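Local atomic coordinates of similarities with probable monooxygenase (PDB entry 4HB9), a protein that binds flavin-adenine dinucleotide and is probably a flavin-dependent monooxygenase of the aromatic ring hydroxylase type. Residues V27-R32 against N124-N129; G13-H18 against Q56-A61; K130-Y135 against S166-Q171. One frame throughout, in Å; residues are numbered along the deposited sequence. Where two conformers were deposited one is given.

Interaction 1: residues V27-R32 against N124-N129. With FAD (flavin-adenine dinucleotide), chain B.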
loop_
_atom_site.group_PDB
_atom_site.type_symbol
_atom_site.label_atom_id
_atom_site.label_comp_id
_atom_site.label_asym_id
_atom_site.label_seq_id
_atom_site.Cartn_x
_atom_site.Cartn_y
_atom_site.Cartn_z
ATOM N N VAL A 27 -14.295 -17.551 -8.403
ATOM C CA VAL A 27 -13.112 -16.696 -8.431
ATOM C C VAL A 27 -11.869 -17.513 -8.174
ATOM O O VAL A 27 -11.851 -18.422 -7.309
ATOM C CB VAL A 27 -13.245 -15.499 -7.431
ATOM C CG1 VAL A 27 -13.577 -15.999 -6.041
ATOM C CG2 VAL A 27 -11.991 -14.616 -7.422
ATOM N N THR A 28 -10.822 -17.189 -8.922
ATOM C CA THR A 28 -9.503 -17.736 -8.713
ATOM C C THR A 28 -8.481 -16.596 -8.697
ATOM O O THR A 28 -8.602 -15.622 -9.461
ATOM C CB THR A 28 -9.140 -18.728 -9.851
ATOM O OG1 THR A 28 -10.144 -19.745 -9.942
ATOM C CG2 THR A 28 -7.815 -19.366 -9.604
ATOM N N ILE A 29 -7.482 -16.720 -7.819
ATOM C CA ILE A 29 -6.376 -15.790 -7.784
ATOM C C ILE A 29 -5.114 -16.487 -8.199
ATOM O O ILE A 29 -4.819 -17.566 -7.715
ATOM C CB ILE A 29 -6.116 -15.225 -6.357
ATOM C CG1 ILE A 29 -7.322 -14.439 -5.837
ATOM C CG2 ILE A 29 -4.876 -14.346 -6.370
ATOM C CD1 ILE A 29 -7.209 -14.108 -4.360
ATOM N N TYR A 30 -4.341 -15.845 -9.059
ATOM C CA TYR A 30 -3.036 -16.348 -9.477
ATOM C C TYR A 30 -1.962 -15.413 -8.926
ATOM O O TYR A 30 -1.938 -14.228 -9.227
ATOM C CB TYR A 30 -2.950 -16.463 -11.008
ATOM C CG TYR A 30 -4.135 -17.212 -11.576
ATOM C CD1 TYR A 30 -4.132 -18.612 -11.667
ATOM C CD2 TYR A 30 -5.277 -16.533 -11.966
ATOM C CE1 TYR A 30 -5.238 -19.295 -12.168
ATOM C CE2 TYR A 30 -6.373 -17.209 -12.458
ATOM C CZ TYR A 30 -6.343 -18.576 -12.564
ATOM O OH TYR A 30 -7.459 -19.215 -13.061
ATOM N N GLU A 31 -1.093 -15.975 -8.100
ATOM C CA GLU A 31 -0.069 -15.219 -7.364
ATOM C C GLU A 31 1.313 -15.723 -7.704
ATOM O O GLU A 31 1.559 -16.930 -7.695
ATOM C CB GLU A 31 -0.320 -15.338 -5.846
ATOM C CG GLU A 31 0.834 -14.867 -4.968
ATOM C CD GLU A 31 1.211 -13.403 -5.204
ATOM O OE1 GLU A 31 0.300 -12.559 -5.253
ATOM O OE2 GLU A 31 2.421 -13.107 -5.320
ATOM N N ARG A 32 2.230 -14.793 -7.987
ATOM C CA ARG A 32 3.586 -15.165 -8.403
ATOM C C ARG A 32 4.407 -15.796 -7.279
ATOM O O ARG A 32 5.217 -16.656 -7.536
ATOM C CB ARG A 32 4.344 -13.983 -8.991
ATOM C CG ARG A 32 4.660 -12.880 -7.995
ATOM C CD ARG A 32 5.484 -11.770 -8.607
ATOM N NE ARG A 32 5.601 -10.679 -7.643
ATOM C CZ ARG A 32 6.222 -9.535 -7.880
ATOM N NH1 ARG A 32 6.817 -9.323 -9.052
ATOM N NH2 ARG A 32 6.259 -8.612 -6.931
ATOM N N ASN A 124 -7.788 -22.563 -1.013
ATOM C CA ASN A 124 -8.108 -23.285 -2.235
ATOM C C ASN A 124 -8.639 -22.332 -3.351
ATOM O O ASN A 124 -9.167 -22.767 -4.379
ATOM C CB ASN A 124 -9.022 -24.457 -1.834
ATOM C CG ASN A 124 -8.402 -25.290 -0.679
ATOM O OD1 ASN A 124 -7.234 -25.738 -0.759
ATOM N ND2 ASN A 124 -9.145 -25.436 0.432
ATOM N N THR A 125 -8.450 -21.017 -3.148
ATOM C CA THR A 125 -8.738 -19.989 -4.161
ATOM C C THR A 125 -7.444 -19.473 -4.795
ATOM O O THR A 125 -7.414 -19.143 -5.991
ATOM C CB THR A 125 -9.467 -18.789 -3.528
ATOM O OG1 THR A 125 -10.719 -19.224 -3.007
ATOM C CG2 THR A 125 -9.722 -17.651 -4.527
ATOM N N ILE A 126 -6.396 -19.343 -3.977
ATOM C CA ILE A 126 -5.126 -18.787 -4.435
ATOM C C ILE A 126 -4.296 -19.879 -5.049
ATOM O O ILE A 126 -4.034 -20.895 -4.411
ATOM C CB ILE A 126 -4.318 -18.150 -3.306
ATOM C CG1 ILE A 126 -5.121 -17.023 -2.676
ATOM C CG2 ILE A 126 -3.001 -17.615 -3.846
ATOM C CD1 ILE A 126 -4.566 -16.567 -1.352
ATOM N N GLN A 127 -3.901 -19.660 -6.297
ATOM C CA GLN A 127 -2.990 -20.543 -7.012
ATOM C C GLN A 127 -1.614 -19.905 -6.946
ATOM O O GLN A 127 -1.342 -18.888 -7.608
ATOM C CB GLN A 127 -3.435 -20.677 -8.466
ATOM C CG GLN A 127 -4.940 -20.818 -8.644
ATOM C CD GLN A 127 -5.536 -21.972 -7.864
ATOM O OE1 GLN A 127 -6.622 -21.846 -7.232
ATOM N NE2 GLN A 127 -4.866 -23.118 -7.921
ATOM N N TRP A 128 -0.747 -20.514 -6.147
ATOM C CA TRP A 128 0.576 -19.986 -5.879
ATOM C C TRP A 128 1.511 -20.336 -7.017
ATOM O O TRP A 128 1.217 -21.237 -7.795
ATOM C CB TRP A 128 1.110 -20.562 -4.562
ATOM C CG TRP A 128 0.212 -20.300 -3.383
ATOM C CD1 TRP A 128 -0.693 -21.156 -2.841
ATOM C CD2 TRP A 128 0.129 -19.088 -2.624
ATOM N NE1 TRP A 128 -1.336 -20.557 -1.783
ATOM C CE2 TRP A 128 -0.838 -19.290 -1.620
ATOM C CE3 TRP A 128 0.770 -17.848 -2.707
ATOM C CZ2 TRP A 128 -1.187 -18.291 -0.692
ATOM C CZ3 TRP A 128 0.435 -16.846 -1.751
ATOM C CH2 TRP A 128 -0.537 -17.086 -0.772
ATOM N N ASN A 129 2.622 -19.601 -7.117
ATOM C CA ASN A 129 3.666 -19.835 -8.115
ATOM C C ASN A 129 3.177 -19.704 -9.552
ATOM O O ASN A 129 3.594 -20.442 -10.435
ATOM C CB ASN A 129 4.315 -21.199 -7.904
ATOM C CG ASN A 129 4.796 -21.390 -6.480
ATOM O OD1 ASN A 129 5.784 -20.781 -6.066
ATOM N ND2 ASN A 129 4.094 -22.224 -5.720
HETATM P PA FAD B . 0.044 -5.500 -3.552
HETATM O O1A FAD B . -0.560 -5.570 -2.175
HETATM O O2A FAD B . 1.436 -5.064 -3.861
HETATM O O5B FAD B . -0.208 -6.909 -4.268
HETATM C C5B FAD B . 0.254 -7.187 -5.577
HETATM C C4B FAD B . 0.334 -8.699 -5.653
HETATM O O4B FAD B . 0.507 -9.082 -7.029
HETATM C C3B FAD B . 1.507 -9.294 -4.849
HETATM O O3B FAD B . 1.095 -10.423 -4.076
HETATM C C2B FAD B . 2.481 -9.679 -5.944
HETATM O O2B FAD B . 3.350 -10.753 -5.634
HETATM C C1B FAD B . 1.518 -10.064 -7.076
HETATM N N9A FAD B . 2.073 -10.032 -8.431
HETATM C C8A FAD B . 2.822 -9.050 -8.999
HETATM N N7A FAD B . 3.095 -9.336 -10.304
HETATM C C5A FAD B . 2.510 -10.527 -10.557
HETATM C C6A FAD B . 2.432 -11.401 -11.744
HETATM N N6A FAD B . 3.077 -10.991 -12.860
HETATM N N1A FAD B . 1.759 -12.565 -11.640
HETATM C C2A FAD B . 1.124 -12.913 -10.498
HETATM N N3A FAD B . 1.146 -12.171 -9.373
HETATM C C4A FAD B . 1.821 -10.974 -9.351
HETATM N N1 FAD B . -1.222 1.928 2.434
HETATM C C2 FAD B . -2.161 2.435 3.265
HETATM O O2 FAD B . -3.372 2.593 2.882
HETATM N N3 FAD B . -1.833 2.775 4.526
HETATM C C4 FAD B . -0.601 2.703 5.038
HETATM O O4 FAD B . -0.382 3.053 6.228
HETATM C C4X FAD B . 0.480 2.204 4.183
HETATM N N5 FAD B . 1.765 2.082 4.625
HETATM C C5X FAD B . 2.722 1.622 3.787
HETATM C C6 FAD B . 4.041 1.515 4.214
HETATM C C7 FAD B . 5.045 1.035 3.369
HETATM C C7M FAD B . 6.483 0.918 3.836
HETATM C C8 FAD B . 4.707 0.643 1.991
HETATM C C8M FAD B . 5.769 0.108 1.055
HETATM C C9 FAD B . 3.389 0.747 1.557
HETATM C C9A FAD B . 2.375 1.218 2.391
HETATM N N10 FAD B . 1.039 1.324 1.942
HETATM C C10 FAD B . 0.071 1.820 2.809
HETATM C "C1'" FAD B . 0.639 0.989 0.560
HETATM C "C2'" FAD B . 0.095 -0.431 0.419
HETATM O "O2'" FAD B . 0.969 -1.374 1.015
HETATM C "C3'" FAD B . -0.065 -0.754 -1.064
HETATM O "O3'" FAD B . -0.642 0.376 -1.718
HETATM C "C4'" FAD B . -0.980 -1.955 -1.254
HETATM O "O4'" FAD B . -0.219 -3.121 -0.997
HETATM C "C5'" FAD B . -1.542 -2.040 -2.658
HETATM O "O5'" FAD B . -2.364 -3.187 -2.707
HETATM P P FAD B . -2.386 -4.029 -4.079
HETATM O O1P FAD B . -3.264 -5.218 -3.768
HETATM O O2P FAD B . -2.725 -3.100 -5.215
HETATM O O3P FAD B . -0.890 -4.510 -4.404
#

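Interaction 2: residues G13-H18 against Q56-A61. With EDO (1,2-ethanediol), chain E.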
loop_
_atom_site.group_PDB
_atom_site.type_symbol
_atom_site.label_atom_id
_atom_site.label_comp_id
_atom_site.label_asym_id
_atom_site.label_seq_id
_atom_site.Cartn_x
_atom_site.Cartn_y
_atom_site.Cartn_z
ATOM N N GLY A 13 -6.499 -7.899 -4.204
ATOM C CA GLY A 13 -6.944 -9.141 -4.843
ATOM C C GLY A 13 -7.606 -10.103 -3.879
ATOM O O GLY A 13 -8.623 -10.720 -4.193
ATOM N N THR A 14 -7.040 -10.224 -2.687
ATOM C CA THR A 14 -7.631 -11.075 -1.668
ATOM C C THR A 14 -8.948 -10.508 -1.180
ATOM O O THR A 14 -9.933 -11.250 -1.053
ATOM C CB THR A 14 -6.659 -11.324 -0.490
ATOM O OG1 THR A 14 -6.248 -10.090 0.086
ATOM C CG2 THR A 14 -5.447 -12.092 -0.929
ATOM N N CYS A 15 -9.005 -9.199 -0.931
ATOM C CA CYS A 15 -10.252 -8.590 -0.502
ATOM C C CYS A 15 -11.320 -8.830 -1.562
ATOM O O CYS A 15 -12.442 -9.217 -1.235
ATOM C CB CYS A 15 -10.121 -7.093 -0.219
ATOM S SG CYS A 15 -11.544 -6.375 0.631
ATOM N N LEU A 16 -10.965 -8.602 -2.827
ATOM C CA LEU A 16 -11.891 -8.839 -3.933
ATOM C C LEU A 16 -12.405 -10.275 -3.948
ATOM O O LEU A 16 -13.587 -10.495 -4.124
ATOM C CB LEU A 16 -11.239 -8.517 -5.288
ATOM C CG LEU A 16 -12.114 -8.725 -6.532
ATOM C CD1 LEU A 16 -13.370 -7.869 -6.510
ATOM C CD2 LEU A 16 -11.306 -8.445 -7.803
ATOM N N ALA A 17 -11.520 -11.246 -3.795
ATOM C CA ALA A 17 -11.933 -12.642 -3.875
ATOM C C ALA A 17 -12.909 -12.989 -2.754
ATOM O O ALA A 17 -13.909 -13.644 -2.996
ATOM C CB ALA A 17 -10.741 -13.581 -3.900
ATOM N N HIS A 18 -12.678 -12.470 -1.545
ATOM C CA HIS A 18 -13.640 -12.617 -0.463
ATOM C C HIS A 18 -14.999 -12.058 -0.809
ATOM O O HIS A 18 -16.046 -12.701 -0.573
ATOM C CB HIS A 18 -13.135 -11.941 0.812
ATOM C CG HIS A 18 -12.107 -12.734 1.530
ATOM N ND1 HIS A 18 -12.362 -13.982 2.043
ATOM C CD2 HIS A 18 -10.817 -12.462 1.820
ATOM C CE1 HIS A 18 -11.269 -14.450 2.607
ATOM N NE2 HIS A 18 -10.321 -13.545 2.493
ATOM N N GLN A 56 -14.928 -4.942 6.340
ATOM C CA GLN A 56 -16.072 -5.430 7.112
ATOM C C GLN A 56 -17.141 -5.998 6.168
ATOM O O GLN A 56 -17.792 -6.987 6.506
ATOM C CB GLN A 56 -16.650 -4.327 7.999
ATOM C CG GLN A 56 -17.676 -4.812 9.006
ATOM C CD GLN A 56 -18.054 -3.731 10.002
ATOM O OE1 GLN A 56 -17.736 -2.555 9.815
ATOM N NE2 GLN A 56 -18.705 -4.136 11.087
ATOM N N GLU A 57 -17.302 -5.370 5.005
ATOM C CA GLU A 57 -18.317 -5.796 4.020
ATOM C C GLU A 57 -17.875 -6.987 3.145
ATOM O O GLU A 57 -18.711 -7.698 2.594
ATOM C CB GLU A 57 -18.775 -4.575 3.175
ATOM C CG GLU A 57 -19.424 -3.493 4.048
ATOM C CD GLU A 57 -20.260 -2.452 3.307
ATOM O OE1 GLU A 57 -20.316 -2.450 2.055
ATOM O OE2 GLU A 57 -20.876 -1.612 4.008
ATOM N N CYS A 58 -16.578 -7.224 3.004
ATOM C CA CYS A 58 -16.120 -8.330 2.157
ATOM C C CYS A 58 -15.703 -9.587 2.902
ATOM O O CYS A 58 -15.879 -10.702 2.391
ATOM C CB CYS A 58 -14.941 -7.902 1.292
ATOM S SG CYS A 58 -15.416 -6.713 0.021
ATOM N N LEU A 59 -15.085 -9.403 4.067
ATOM C CA LEU A 59 -14.473 -10.506 4.791
ATOM C C LEU A 59 -15.538 -11.369 5.488
ATOM O O LEU A 59 -16.511 -10.820 6.018
ATOM C CB LEU A 59 -13.509 -9.985 5.850
ATOM C CG LEU A 59 -12.121 -9.442 5.486
ATOM C CD1 LEU A 59 -11.401 -8.987 6.758
ATOM C CD2 LEU A 59 -11.261 -10.433 4.762
ATOM N N PRO A 60 -15.333 -12.696 5.521
ATOM C CA PRO A 60 -16.150 -13.522 6.423
ATOM C C PRO A 60 -16.015 -13.023 7.848
ATOM O O PRO A 60 -14.994 -12.427 8.197
ATOM C CB PRO A 60 -15.545 -14.910 6.310
ATOM C CG PRO A 60 -14.766 -14.902 5.045
ATOM C CD PRO A 60 -14.292 -13.494 4.853
ATOM N N ALA A 61 -17.039 -13.250 8.656
ATOM C CA ALA A 61 -17.046 -12.727 10.006
ATOM C C ALA A 61 -15.822 -13.190 10.801
ATOM O O ALA A 61 -15.289 -12.421 11.583
ATOM C CB ALA A 61 -18.331 -13.126 10.715
HETATM C C1 EDO E . -15.370 -15.962 1.583
HETATM O O1 EDO E . -13.984 -15.906 1.448
HETATM C C2 EDO E . -15.890 -14.561 1.786
HETATM O O2 EDO E . -16.990 -14.389 0.992
#

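Interaction 3: residues K130-Y135 against S166-Q171. With FAD (flavin-adenine dinucleotide), chain B.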
loop_
_atom_site.group_PDB
_atom_site.type_symbol
_atom_site.label_atom_id
_atom_site.label_comp_id
_atom_site.label_asym_id
_atom_site.label_seq_id
_atom_site.Cartn_x
_atom_site.Cartn_y
_atom_site.Cartn_z
ATOM N N LYS A 130 2.286 -18.752 -9.761
ATOM C CA LYS A 130 1.680 -18.499 -11.035
ATOM C C LYS A 130 1.992 -17.058 -11.400
ATOM O O LYS A 130 1.326 -16.122 -10.929
ATOM C CB LYS A 130 0.174 -18.736 -10.936
ATOM C CG LYS A 130 -0.190 -20.199 -10.738
ATOM C CD LYS A 130 -0.287 -20.873 -12.102
ATOM C CE LYS A 130 -0.255 -22.377 -12.047
ATOM N NZ LYS A 130 -0.677 -22.894 -13.386
ATOM N N THR A 131 3.015 -16.879 -12.232
ATOM C CA THR A 131 3.434 -15.550 -12.660
ATOM C C THR A 131 2.774 -15.213 -13.988
ATOM O O THR A 131 3.118 -15.789 -15.019
ATOM C CB THR A 131 4.976 -15.484 -12.816
ATOM O OG1 THR A 131 5.577 -15.687 -11.541
ATOM C CG2 THR A 131 5.444 -14.146 -13.355
ATOM N N PHE A 132 1.856 -14.253 -13.959
ATOM C CA PHE A 132 1.211 -13.768 -15.154
ATOM C C PHE A 132 2.246 -13.175 -16.116
ATOM O O PHE A 132 3.139 -12.432 -15.706
ATOM C CB PHE A 132 0.154 -12.723 -14.811
ATOM C CG PHE A 132 -0.329 -11.965 -15.989
ATOM C CD1 PHE A 132 -1.457 -12.370 -16.671
ATOM C CD2 PHE A 132 0.373 -10.867 -16.451
ATOM C CE1 PHE A 132 -1.896 -11.674 -17.785
ATOM C CE2 PHE A 132 -0.053 -10.165 -17.561
ATOM C CZ PHE A 132 -1.198 -10.565 -18.229
ATOM N N VAL A 133 2.117 -13.520 -17.393
ATOM C CA VAL A 133 2.974 -12.980 -18.455
ATOM C C VAL A 133 2.138 -12.197 -19.489
ATOM O O VAL A 133 2.500 -11.088 -19.872
ATOM C CB VAL A 133 3.760 -14.114 -19.158
ATOM C CG1 VAL A 133 4.476 -13.600 -20.403
ATOM C CG2 VAL A 133 4.757 -14.759 -18.194
ATOM N N ARG A 134 1.017 -12.756 -19.929
ATOM C CA ARG A 134 0.124 -12.073 -20.863
ATOM C C ARG A 134 -1.241 -12.720 -20.926
ATOM O O ARG A 134 -1.434 -13.819 -20.444
ATOM C CB ARG A 134 0.728 -12.032 -22.283
ATOM C CG ARG A 134 0.832 -13.383 -22.950
ATOM C CD ARG A 134 1.596 -13.318 -24.282
ATOM N NE ARG A 134 1.804 -14.678 -24.778
ATOM C CZ ARG A 134 0.993 -15.319 -25.615
ATOM N NH1 ARG A 134 -0.096 -14.731 -26.107
ATOM N NH2 ARG A 134 1.283 -16.560 -25.973
ATOM N N TYR A 135 -2.189 -12.022 -21.542
ATOM C CA TYR A 135 -3.470 -12.599 -21.845
ATOM C C TYR A 135 -3.814 -12.458 -23.319
ATOM O O TYR A 135 -3.239 -11.605 -24.029
ATOM C CB TYR A 135 -4.562 -11.936 -21.015
ATOM C CG TYR A 135 -4.792 -10.485 -21.344
ATOM C CD1 TYR A 135 -5.632 -10.108 -22.399
ATOM C CD2 TYR A 135 -4.190 -9.486 -20.596
ATOM C CE1 TYR A 135 -5.859 -8.774 -22.697
ATOM C CE2 TYR A 135 -4.410 -8.148 -20.875
ATOM C CZ TYR A 135 -5.235 -7.795 -21.930
ATOM O OH TYR A 135 -5.465 -6.474 -22.201
ATOM N N SER A 166 2.335 -3.461 -12.680
ATOM C CA SER A 166 1.413 -4.446 -13.216
ATOM C C SER A 166 1.614 -4.755 -14.696
ATOM O O SER A 166 1.472 -3.868 -15.535
ATOM C CB SER A 166 0.008 -3.900 -13.012
ATOM O OG SER A 166 -0.976 -4.548 -13.770
ATOM N N LYS A 167 1.918 -6.006 -15.008
ATOM C CA LYS A 167 1.998 -6.442 -16.411
ATOM C C LYS A 167 0.634 -6.439 -17.078
ATOM O O LYS A 167 0.542 -6.243 -18.282
ATOM C CB LYS A 167 2.598 -7.845 -16.541
ATOM C CG LYS A 167 4.011 -7.996 -16.024
ATOM C CD LYS A 167 4.982 -6.987 -16.603
ATOM C CE LYS A 167 6.366 -7.129 -15.965
ATOM N NZ LYS A 167 6.906 -8.520 -16.088
ATOM N N VAL A 168 -0.429 -6.648 -16.304
ATOM C CA VAL A 168 -1.771 -6.581 -16.858
ATOM C C VAL A 168 -2.034 -5.177 -17.366
ATOM O O VAL A 168 -2.514 -5.026 -18.487
ATOM C CB VAL A 168 -2.865 -6.994 -15.857
ATOM C CG1 VAL A 168 -4.250 -6.875 -16.492
ATOM C CG2 VAL A 168 -2.620 -8.407 -15.382
ATOM N N ARG A 169 -1.743 -4.161 -16.539
ATOM C CA ARG A 169 -1.908 -2.758 -16.952
ATOM C C ARG A 169 -1.028 -2.436 -18.159
ATOM O O ARG A 169 -1.455 -1.739 -19.091
ATOM C CB ARG A 169 -1.547 -1.762 -15.828
ATOM C CG ARG A 169 -1.826 -0.301 -16.221
ATOM C CD ARG A 169 -1.027 0.751 -15.463
ATOM N NE ARG A 169 0.429 0.578 -15.531
ATOM C CZ ARG A 169 1.222 0.311 -14.490
ATOM N NH1 ARG A 169 2.532 0.188 -14.661
ATOM N NH2 ARG A 169 0.720 0.149 -13.274
ATOM N N LYS A 170 0.196 -2.936 -18.131
ATOM C CA LYS A 170 1.143 -2.633 -19.207
ATOM C C LYS A 170 0.622 -3.180 -20.542
ATOM O O LYS A 170 0.835 -2.570 -21.581
ATOM C CB LYS A 170 2.538 -3.168 -18.878
ATOM C CG LYS A 170 3.369 -2.296 -17.938
ATOM C CD LYS A 170 4.595 -3.067 -17.447
ATOM C CE LYS A 170 5.744 -2.203 -16.958
ATOM N NZ LYS A 170 5.324 -0.992 -16.218
ATOM N N GLN A 171 -0.087 -4.304 -20.501
ATOM C CA GLN A 171 -0.660 -4.878 -21.712
ATOM C C GLN A 171 -1.954 -4.204 -22.088
ATOM O O GLN A 171 -2.141 -3.866 -23.248
ATOM C CB GLN A 171 -0.888 -6.367 -21.592
ATOM C CG GLN A 171 -1.449 -6.932 -22.877
ATOM C CD GLN A 171 -1.650 -8.426 -22.890
ATOM O OE1 GLN A 171 -0.974 -9.193 -22.181
ATOM N NE2 GLN A 171 -2.567 -8.855 -23.741
HETATM P PA FAD B . 0.044 -5.500 -3.552
HETATM O O1A FAD B . -0.560 -5.570 -2.175
HETATM O O2A FAD B . 1.436 -5.064 -3.861
HETATM O O5B FAD B . -0.208 -6.909 -4.268
HETATM C C5B FAD B . 0.254 -7.187 -5.577
HETATM C C4B FAD B . 0.334 -8.699 -5.653
HETATM O O4B FAD B . 0.507 -9.082 -7.029
HETATM C C3B FAD B . 1.507 -9.294 -4.849
HETATM O O3B FAD B . 1.095 -10.423 -4.076
HETATM C C2B FAD B . 2.481 -9.679 -5.944
HETATM O O2B FAD B . 3.350 -10.753 -5.634
HETATM C C1B FAD B . 1.518 -10.064 -7.076
HETATM N N9A FAD B . 2.073 -10.032 -8.431
HETATM C C8A FAD B . 2.822 -9.050 -8.999
HETATM N N7A FAD B . 3.095 -9.336 -10.304
HETATM C C5A FAD B . 2.510 -10.527 -10.557
HETATM C C6A FAD B . 2.432 -11.401 -11.744
HETATM N N6A FAD B . 3.077 -10.991 -12.860
HETATM N N1A FAD B . 1.759 -12.565 -11.640
HETATM C C2A FAD B . 1.124 -12.913 -10.498
HETATM N N3A FAD B . 1.146 -12.171 -9.373
HETATM C C4A FAD B . 1.821 -10.974 -9.351
HETATM N N1 FAD B . -1.222 1.928 2.434
HETATM C C2 FAD B . -2.161 2.435 3.265
HETATM O O2 FAD B . -3.372 2.593 2.882
HETATM N N3 FAD B . -1.833 2.775 4.526
HETATM C C4 FAD B . -0.601 2.703 5.038
HETATM O O4 FAD B . -0.382 3.053 6.228
HETATM C C4X FAD B . 0.480 2.204 4.183
HETATM N N5 FAD B . 1.765 2.082 4.625
HETATM C C5X FAD B . 2.722 1.622 3.787
HETATM C C6 FAD B . 4.041 1.515 4.214
HETATM C C7 FAD B . 5.045 1.035 3.369
HETATM C C7M FAD B . 6.483 0.918 3.836
HETATM C C8 FAD B . 4.707 0.643 1.991
HETATM C C8M FAD B . 5.769 0.108 1.055
HETATM C C9 FAD B . 3.389 0.747 1.557
HETATM C C9A FAD B . 2.375 1.218 2.391
HETATM N N10 FAD B . 1.039 1.324 1.942
HETATM C C10 FAD B . 0.071 1.820 2.809
HETATM C "C1'" FAD B . 0.639 0.989 0.560
HETATM C "C2'" FAD B . 0.095 -0.431 0.419
HETATM O "O2'" FAD B . 0.969 -1.374 1.015
HETATM C "C3'" FAD B . -0.065 -0.754 -1.064
HETATM O "O3'" FAD B . -0.642 0.376 -1.718
HETATM C "C4'" FAD B . -0.980 -1.955 -1.254
HETATM O "O4'" FAD B . -0.219 -3.121 -0.997
HETATM C "C5'" FAD B . -1.542 -2.040 -2.658
HETATM O "O5'" FAD B . -2.364 -3.187 -2.707
HETATM P P FAD B . -2.386 -4.029 -4.079
HETATM O O1P FAD B . -3.264 -5.218 -3.768
HETATM O O2P FAD B . -2.725 -3.100 -5.215
HETATM O O3P FAD B . -0.890 -4.510 -4.404
HETATM O O HOH W 1 5.726 -11.608 -15.954
HETATM O O HOH W 2 1.520 -8.918 -21.303
#

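Interaction 1: residues V27-R32 against N124-N129
Val27 to Arg32 runs beside Thr125 to Asn129 in parallel, the end-to-end directions 18° apart, and strand 126-127 thereby forms the edge of the five-stranded parallel sheet of the FAD-binding fold. Ile29 supplies two rungs: its N donates to Thr125 O at 3.0 Å, and its O receives Gln127 N at 2.7 Å. Glu31 N closes the ladder on Gln127 O at 3.0 Å, and all three N-H groups point almost straight at their acceptors. On the face turned to helix 11-22, Ile29 and Ile126 lie side by side, CD1 of Ile29 4.0 Å from CG1 of Ile126. On the other face the Tyr30 ring runs alongside the aliphatic part of Gln127, whose CG also meets Thr28 CG2. Glu31 CG packs 3.7 Å from Trp128 CE3. With that CG anti to the backbone N (chi1 167°) and the chain bent at chi2, the carboxylate turns from the indole toward the cofactor. There OE1 accepts from FAD O3B and OE2 from FAD O2B, each at 2.6 Å, while Arg32 NE donates to O2B. Ala9 N and Asn33 N also bond to the Glu31 carboxylate. This acid thus grips both ribose hydroxyls, as in Rossmann-type dinucleotide sites.

Interaction 2: residues G13-H18 against Q56-A61
Cys15 makes the first contact from helix 11-22, which follows the glycine-rich turn of the Rossmann-like fold; Gly13 fits its GxGxxG pattern. With SG anti to the backbone N (chi1 -168°), the Cys15 sulfur comes to lie 3.8 Å from Cys58 CB and 3.9 Å from Cys58 SG, too far for a disulfide. One turn on, His18 points directly at the other segment and meets three consecutive residues where helix 49-58 ends against it. Its CB approaches Cys58 O at 3.4 Å. Leu59 lays CD2 over one face of the imidazole, a CH-pi contact 4.0 Å from the ring centroid and 29° off the normal. Pro60, at the N-cap position of the next helix, crosses the histidine at about a right angle and brings CD to 3.4 Å from ND1. An ethanediol, probably left from crystallisation, bridges this corner: its O1 shares a hydrogen bond with His18 ND1, and its C2 lies 3.5 Å from Pro60 CG. NE2 of His18 is bonded to Leu118 O, which fixes the ring from the protein side. Helix 330-349 meets Cys15 through Leu335 and Ala338, helix 111-119 reaches Leu59 through Leu118, and strand 3-7 touches Leu16 and Ala17 through Ile6.

Interaction 3: residues K130-Y135 against S166-Q171
The adenine end of the FAD pocket is built here, where strand 132-137 of the three-stranded antiparallel sheet runs beside helix 167-172; the axes of 132-135 and 167-171 pass 8.4 Å apart at closest. Phe132 belongs to both the pocket and the packing. Its N donates to FAD N1A at 2.9 Å and its O accepts from FAD N6A, so one residue's backbone reads the pairing edge of the adenine. With CG anti to the backbone N (chi1 167°), the phenyl ring turns to the helix: Val168 CG2 sits over the centre of one face in a CH-pi contact, 3.8 Å from the centroid, and Lys167 CB comes to the edge, in plane. The opposite face is met by Arg134 N. A classic beta bulge, with Val133 and Arg134 both opposite Phe146, distorts the strand just before Tyr135. Gln171 then reaches across with its chain extended and lays its amide nearly flat on the Tyr135 ring, the planes 9° apart. The amide pairs with the backbone of that same tyrosine: OE1 accepts from Tyr135 N at 3.1 Å, and a water held by Val133 O also donates to OE1. These bonds fix the amide's rotation against the ring. Completing the pair, Gln171 NE2 donates to Tyr135 O at 2.8 Å, with the oxygen only 1° out of the amide plane.

Overall arrangement
Interactions 1 and 3 both touch FAD and join directly, since Glu31 O probably accepts a hydrogen bond from Lys130 N where one contact runs into the other. Interaction 2 is tied to interaction 1 through helix 11-22, whose Ala17 packs on Ile29, but stays about 11 Å from interaction 3 at the nearest atoms. It is the buried one of the three, the other two being partly buried, and rests on sulfur, aliphatic and imidazole packing between helix 11-22 and the end of helix 49-58. The partly buried pair mix apolar cores with polar pairing: backbone rungs of a parallel sheet in interaction 1, and a side-chain amide clasping a strand in interaction 3.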